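Local coordinates for extracellular solute-binding protein, family 5 (Chelativorans sp., PDB 6WM6) that acts as the periplasmic EDTA-binding protein EppA, probably capturing aminopolycarboxylates and handing them to an ABC transporter for uptake, at residues 301-306 against 530-535; 85-90 against 546-551. One frame throughout, in Å; residues are numbered along the deposited sequence.

Contact 1. Residues 301-306 against 530-535; sequences NPSANW and LPTALI
Pro302 and Pro531 form an antiparallel non-hydrogen-bonded pair, Pro302 CA to Pro531 CA 4.9 Å, with their rings diverging. Backbone bonds flank the pair: Thr532 N reaches Asn301 O at 2.9 Å, almost straight at 177°, and Ser303 N reaches Leu530 O at 2.8 Å. The chain then turns a corner at Ala304, yet the pairing resumes beyond it, because Leu530 N gives to Asn305 O at 2.9 Å. Leu530 thus uses both its backbone N and O, one on each side of the corner. An ST turn spans the bend: with chi1 -176°, OG of Ser303 swings opposite its own N and accepts from Asn305 N at 2.9 Å. Thr532 adds a side-chain bond, its OG1 taking Asn301 N at 2.9 Å; chi1 68° sets OG1 between N and C and leaves CG2 to rest on Ser303 CB at 4.0 Å. OG1 also bonds Asp545, whose same carboxylate oxygen holds Asn301 ND2. A valine in place of the threonine would probably leave Asn301 N without its acceptor and Asp545 short of one partner. Leu530 CD1 lies against Asn305 O at 3.6 Å. The short strand 302-303 pairs with strand 524-537 before the chain turns at Ala304, and strand 305-311 then pairs with it in the mixed sheet of this family 5 solute-binding protein.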
loop_
_atom_site.group_PDB
_atom_site.type_symbol
_atom_site.label_atom_id
_atom_site.label_comp_id
_atom_site.label_asym_id
_atom_site.label_seq_id
_atom_site.Cartn_x
_atom_site.Cartn_y
_atom_site.Cartn_z
ATOM N N ASN A 301 -3.908 -1.692 14.054
ATOM C CA ASN A 301 -5.076 -1.117 13.398
ATOM C C ASN A 301 -5.357 -1.890 12.113
ATOM O O ASN A 301 -4.466 -2.558 11.567
ATOM C CB ASN A 301 -4.842 0.364 13.061
ATOM C CG ASN A 301 -4.676 1.212 14.281
ATOM O OD1 ASN A 301 -5.626 1.501 15.008
ATOM N ND2 ASN A 301 -3.437 1.606 14.540
ATOM N N PRO A 302 -6.562 -1.763 11.554
ATOM C CA PRO A 302 -6.783 -2.324 10.215
ATOM C C PRO A 302 -5.941 -1.606 9.171
ATOM O O PRO A 302 -5.973 -0.377 9.070
ATOM C CB PRO A 302 -8.293 -2.113 9.964
ATOM C CG PRO A 302 -8.870 -1.865 11.299
ATOM C CD PRO A 302 -7.802 -1.258 12.178
ATOM N N SER A 303 -5.183 -2.373 8.395
ATOM C CA SER A 303 -4.281 -1.881 7.354
ATOM C C SER A 303 -5.067 -1.485 6.106
ATOM O O SER A 303 -6.203 -1.918 5.882
ATOM C CB SER A 303 -3.358 -3.072 6.924
ATOM O OG SER A 303 -2.372 -2.715 5.977
ATOM N N ALA A 304 -4.442 -0.662 5.271
ATOM C CA ALA A 304 -4.904 -0.476 3.907
ATOM C C ALA A 304 -4.686 -1.730 3.068
ATOM O O ALA A 304 -5.236 -1.814 1.951
ATOM C CB ALA A 304 -4.171 0.704 3.256
ATOM N N ASN A 305 -3.886 -2.678 3.526
ATOM C CA ASN A 305 -3.689 -3.939 2.838
ATOM C C ASN A 305 -4.852 -4.854 3.167
ATOM O O ASN A 305 -5.208 -5.031 4.342
ATOM C CB ASN A 305 -2.385 -4.614 3.281
ATOM C CG ASN A 305 -1.155 -3.849 2.870
ATOM O OD1 ASN A 305 -1.192 -3.074 1.933
ATOM N ND2 ASN A 305 -0.054 -4.121 3.543
ATOM N N TRP A 306 -5.422 -5.476 2.138
ATOM C CA TRP A 306 -6.572 -6.375 2.321
ATOM C C TRP A 306 -6.334 -7.710 1.622
ATOM O O TRP A 306 -5.925 -7.740 0.454
ATOM C CB TRP A 306 -7.892 -5.733 1.887
ATOM C CG TRP A 306 -7.937 -5.153 0.504
ATOM C CD1 TRP A 306 -7.481 -3.936 0.121
ATOM C CD2 TRP A 306 -8.534 -5.741 -0.676
ATOM N NE1 TRP A 306 -7.725 -3.726 -1.225
ATOM C CE2 TRP A 306 -8.388 -4.817 -1.727
ATOM C CE3 TRP A 306 -9.172 -6.961 -0.932
ATOM C CZ2 TRP A 306 -8.869 -5.057 -3.024
ATOM C CZ3 TRP A 306 -9.649 -7.192 -2.224
ATOM C CH2 TRP A 306 -9.501 -6.249 -3.238
ATOM N N LEU A 530 -5.560 -6.750 6.620
ATOM C CA LEU A 530 -4.486 -7.201 7.475
ATOM C C LEU A 530 -4.381 -6.306 8.701
ATOM O O LEU A 530 -4.587 -5.100 8.612
ATOM C CB LEU A 530 -3.143 -7.164 6.743
ATOM C CG LEU A 530 -2.856 -8.295 5.753
ATOM C CD1 LEU A 530 -3.759 -8.290 4.551
ATOM C CD2 LEU A 530 -1.394 -8.197 5.298
ATOM N N PRO A 531 -4.002 -6.852 9.843
ATOM C CA PRO A 531 -3.664 -5.993 10.986
ATOM C C PRO A 531 -2.256 -5.455 10.858
ATOM O O PRO A 531 -1.328 -6.163 10.482
ATOM C CB PRO A 531 -3.772 -6.949 12.181
ATOM C CG PRO A 531 -3.410 -8.295 11.605
ATOM C CD PRO A 531 -3.955 -8.297 10.182
ATOM N N THR A 532 -2.089 -4.202 11.194
ATOM C CA THR A 532 -0.757 -3.676 11.398
ATOM C C THR A 532 -0.258 -4.059 12.797
ATOM O O THR A 532 -1.023 -4.463 13.677
ATOM C CB THR A 532 -0.741 -2.154 11.310
ATOM O OG1 THR A 532 -1.471 -1.646 12.440
ATOM C CG2 THR A 532 -1.359 -1.631 10.033
ATOM N N ALA A 533 1.044 -3.920 13.010
ATOM C CA ALA A 533 1.597 -4.099 14.350
ATOM C C ALA A 533 2.835 -3.220 14.476
ATOM O O ALA A 533 3.892 -3.541 13.925
ATOM C CB ALA A 533 1.940 -5.565 14.606
ATOM N N LEU A 534 2.712 -2.141 15.223
ATOM C CA LEU A 534 3.832 -1.269 15.576
ATOM C C LEU A 534 4.175 -1.563 17.023
ATOM O O LEU A 534 3.365 -1.335 17.913
ATOM C CB LEU A 534 3.426 0.189 15.410
ATOM C CG LEU A 534 4.492 1.237 15.662
ATOM C CD1 LEU A 534 5.609 1.178 14.641
ATOM C CD2 LEU A 534 3.828 2.621 15.685
ATOM N N ILE A 535 5.365 -2.111 17.256
ATOM C CA ILE A 535 5.783 -2.594 18.569
ATOM C C ILE A 535 7.088 -1.882 18.886
ATOM O O ILE A 535 8.022 -1.902 18.065
ATOM C CB ILE A 535 5.959 -4.119 18.570
ATOM C CG1 ILE A 535 4.722 -4.821 17.991
ATOM C CG2 ILE A 535 6.217 -4.625 20.013
ATOM C CD1 ILE A 535 4.886 -6.326 17.777
#

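Contact 2. Residues 85-90 against 546-551. With EDO (1,2-ethanediol), chain E; EDO (1,2-ethanediol), chain I; SO4 (sulfate ion), chain C.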
loop_
_atom_site.group_PDB
_atom_site.type_symbol
_atom_site.label_atom_id
_atom_site.label_comp_id
_atom_site.label_asym_id
_atom_site.label_seq_id
_atom_site.Cartn_x
_atom_site.Cartn_y
_atom_site.Cartn_z
ATOM N N PHE A 85 1.727 16.614 -0.325
ATOM C CA PHE A 85 0.742 16.175 0.640
ATOM C C PHE A 85 1.213 14.865 1.234
ATOM O O PHE A 85 2.012 14.145 0.634
ATOM C CB PHE A 85 -0.642 15.923 -0.008
ATOM C CG PHE A 85 -1.322 17.161 -0.536
ATOM C CD1 PHE A 85 -0.922 17.752 -1.720
ATOM C CD2 PHE A 85 -2.378 17.722 0.162
ATOM C CE1 PHE A 85 -1.553 18.905 -2.204
ATOM C CE2 PHE A 85 -3.010 18.872 -0.319
ATOM C CZ PHE A 85 -2.585 19.466 -1.492
ATOM N N MET A 86 0.712 14.545 2.432
ATOM C CA MET A 86 1.075 13.317 3.129
ATOM C C MET A 86 -0.161 12.644 3.687
ATOM O O MET A 86 -1.056 13.299 4.240
ATOM C CB MET A 86 2.051 13.629 4.248
ATOM C CG MET A 86 2.538 12.415 5.031
ATOM S SD MET A 86 3.189 11.081 4.005
ATOM C CE MET A 86 4.301 11.991 2.918
ATOM N N VAL A 87 -0.211 11.326 3.527
ATOM C CA VAL A 87 -1.320 10.536 4.057
ATOM C C VAL A 87 -1.193 10.403 5.563
ATOM O O VAL A 87 -0.114 10.057 6.075
ATOM C CB VAL A 87 -1.361 9.153 3.396
ATOM C CG1 VAL A 87 -2.637 8.425 3.823
ATOM C CG2 VAL A 87 -1.295 9.258 1.865
ATOM N N GLN A 88 -2.273 10.686 6.261
ATOM C CA GLN A 88 -2.351 10.727 7.712
ATOM C C GLN A 88 -3.025 9.474 8.250
ATOM O O GLN A 88 -3.654 8.713 7.502
ATOM C CB GLN A 88 -3.180 11.946 8.154
ATOM C CG GLN A 88 -2.705 13.275 7.589
ATOM C CD GLN A 88 -1.327 13.615 8.063
ATOM O OE1 GLN A 88 -1.118 13.843 9.274
ATOM N NE2 GLN A 88 -0.365 13.635 7.165
ATOM N N PRO A 89 -2.980 9.258 9.566
ATOM C CA PRO A 89 -3.512 7.992 10.097
ATOM C C PRO A 89 -4.992 7.806 9.891
ATOM O O PRO A 89 -5.441 6.645 9.867
ATOM C CB PRO A 89 -3.110 8.024 11.585
ATOM C CG PRO A 89 -1.814 8.795 11.575
ATOM C CD PRO A 89 -2.023 9.882 10.519
ATOM N N ASP A 90 -5.763 8.892 9.768
ATOM C CA ASP A 90 -7.190 8.796 9.465
ATOM C C ASP A 90 -7.462 8.655 7.970
ATOM O O ASP A 90 -8.626 8.719 7.564
ATOM C CB ASP A 90 -7.932 9.997 10.062
ATOM C CG ASP A 90 -7.449 11.328 9.528
ATOM O OD1 ASP A 90 -6.588 11.381 8.644
ATOM O OD2 ASP A 90 -7.986 12.372 10.012
ATOM N N ASN A 546 0.400 4.509 11.181
ATOM C CA ASN A 546 -0.178 5.247 10.059
ATOM C C ASN A 546 -0.520 4.122 9.109
ATOM O O ASN A 546 0.328 3.696 8.325
ATOM C CB ASN A 546 0.846 6.226 9.509
ATOM C CG ASN A 546 0.268 7.164 8.476
ATOM O OD1 ASN A 546 -0.916 7.481 8.517
ATOM N ND2 ASN A 546 1.098 7.625 7.550
ATOM N N PRO A 547 -1.735 3.526 9.238
ATOM C CA PRO A 547 -1.993 2.166 8.704
ATOM C C PRO A 547 -2.338 2.172 7.220
ATOM O O PRO A 547 -3.408 1.714 6.767
ATOM C CB PRO A 547 -3.154 1.672 9.583
ATOM C CG PRO A 547 -3.859 2.923 9.988
ATOM C CD PRO A 547 -2.770 3.964 10.189
ATOM N N ASN A 548 -1.398 2.661 6.439
ATOM C CA ASN A 548 -1.551 2.859 5.017
ATOM C C ASN A 548 -0.167 2.735 4.386
ATOM O O ASN A 548 0.825 2.485 5.068
ATOM C CB ASN A 548 -2.191 4.197 4.720
ATOM C CG ASN A 548 -1.450 5.330 5.371
ATOM O OD1 ASN A 548 -0.271 5.565 5.044
ATOM N ND2 ASN A 548 -2.084 6.020 6.302
ATOM N N GLN A 549 -0.089 2.903 3.058
ATOM C CA GLN A 549 1.184 2.673 2.389
ATOM C C GLN A 549 2.279 3.621 2.826
ATOM O O GLN A 549 3.458 3.293 2.681
ATOM C CB GLN A 549 1.026 2.760 0.884
ATOM C CG GLN A 549 0.266 1.586 0.311
ATOM C CD GLN A 549 0.392 1.512 -1.200
ATOM O OE1 GLN A 549 -0.286 2.226 -1.921
ATOM N NE2 GLN A 549 1.288 0.663 -1.663
ATOM N N LEU A 550 1.937 4.807 3.303
ATOM C CA LEU A 550 2.982 5.750 3.711
ATOM C C LEU A 550 3.630 5.305 5.014
ATOM O O LEU A 550 4.865 5.325 5.137
ATOM C CB LEU A 550 2.450 7.180 3.773
ATOM C CG LEU A 550 2.388 7.897 2.431
ATOM C CD1 LEU A 550 3.779 8.269 1.940
ATOM C CD2 LEU A 550 1.656 7.110 1.358
ATOM N N GLY A 551 2.841 4.915 5.997
ATOM C CA GLY A 551 3.359 4.220 7.152
ATOM C C GLY A 551 3.876 5.127 8.261
ATOM O O GLY A 551 3.814 6.370 8.173
HETATM C C1 EDO E . -7.942 3.070 5.964
HETATM O O1 EDO E . -8.261 3.567 7.268
HETATM C C2 EDO E . -6.720 2.162 6.092
HETATM O O2 EDO E . -5.878 2.772 7.080
HETATM C C1 EDO I . -1.645 7.001 -1.527
HETATM O O1 EDO I . -3.046 6.979 -1.821
HETATM C C2 EDO I . -1.315 5.919 -0.507
HETATM O O2 EDO I . -1.531 4.610 -1.054
HETATM S S SO4 C . 1.543 -1.244 -5.011
HETATM O O1 SO4 C . 1.817 0.121 -4.561
HETATM O O2 SO4 C . 2.796 -1.993 -5.011
HETATM O O3 SO4 C . 0.617 -1.886 -4.073
HETATM O O4 SO4 C . 0.991 -1.208 -6.356
HETATM O O HOH W 1 -4.778 5.353 7.291
#
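The carboxamide of Asn546 meets Val87 by its edge: ND2 gives to Val87 O at 3.1 Å, and that oxygen lies 14° out of the amide plane, while from the acceptor's standpoint the donor stands above the Val87 carbonyl plane. Exactly in the same amide plane, ND2 also gives to Gly551 O, so two bonds fix the rotation of the group. Its OD1 sits over the flat face of the Gln88-Pro89 peptide group, 2.9 Å from Gln88 C; Pro89 N has no hydrogen to share, so this is a close approach, probably dipolar. The first torsion, chi1 -172°, swings CG of Asn546 away from its own N and toward segment 85-90. A second amide, that of Asn548, presents a face to Val87, whose CG1 lies over it 3.5 Å from ND2. At its edge ND2 makes a weak bond to Asn546 OD1 and gives to a water at 2.9 Å, which in turn donates to Pro89 O. Asn548 OD1 accepts from Leu550 N at 2.9 Å, in the carbonyl plane, closing an Asx turn. Beside the amides the contact is apolar: Met86 curls through two bent torsions until SD touches Leu550 CD1 at 3.5 Å, and Val87 CG2 meets Leu550 CD2 at 3.7 Å, the two side chains crossing near a right angle. Tyr554 touches Gln88, Pro89 and Asn546, and Leu93 of the partner strand packs on Val87. The arrangement is a folded loop, an inverse gamma turn centred on Pro547 followed by the Asx turn, joined to the hairpin of strands 85-87 and 93-95 by the Asn546 amide, with Asn548 adding packing and a water bridge.

Contact 1 is nested along the chain inside the loop closed by contact 2, and their centres lie about 12 Å apart. They touch directly through Pro547: its O probably accepts a hydrogen bond from N of Ala304, the corner residue of contact 1, at 3.0 Å, and Pro547 CB packs on Thr532 CG2 at 3.8 Å. The loop 546-551 thus touches both the corner at Ala304 and segment 85-90. An ethanediol also bonds Pro547 O, and Gln549 NE2 holds a sulfate at its O1, 3.0 Å away, shared with Arg480. The Asn305 side chain is about 5 Å from a bound sulfate. These guests probably come from the crystallisation liquor; whether they mark the EDTA site is not established.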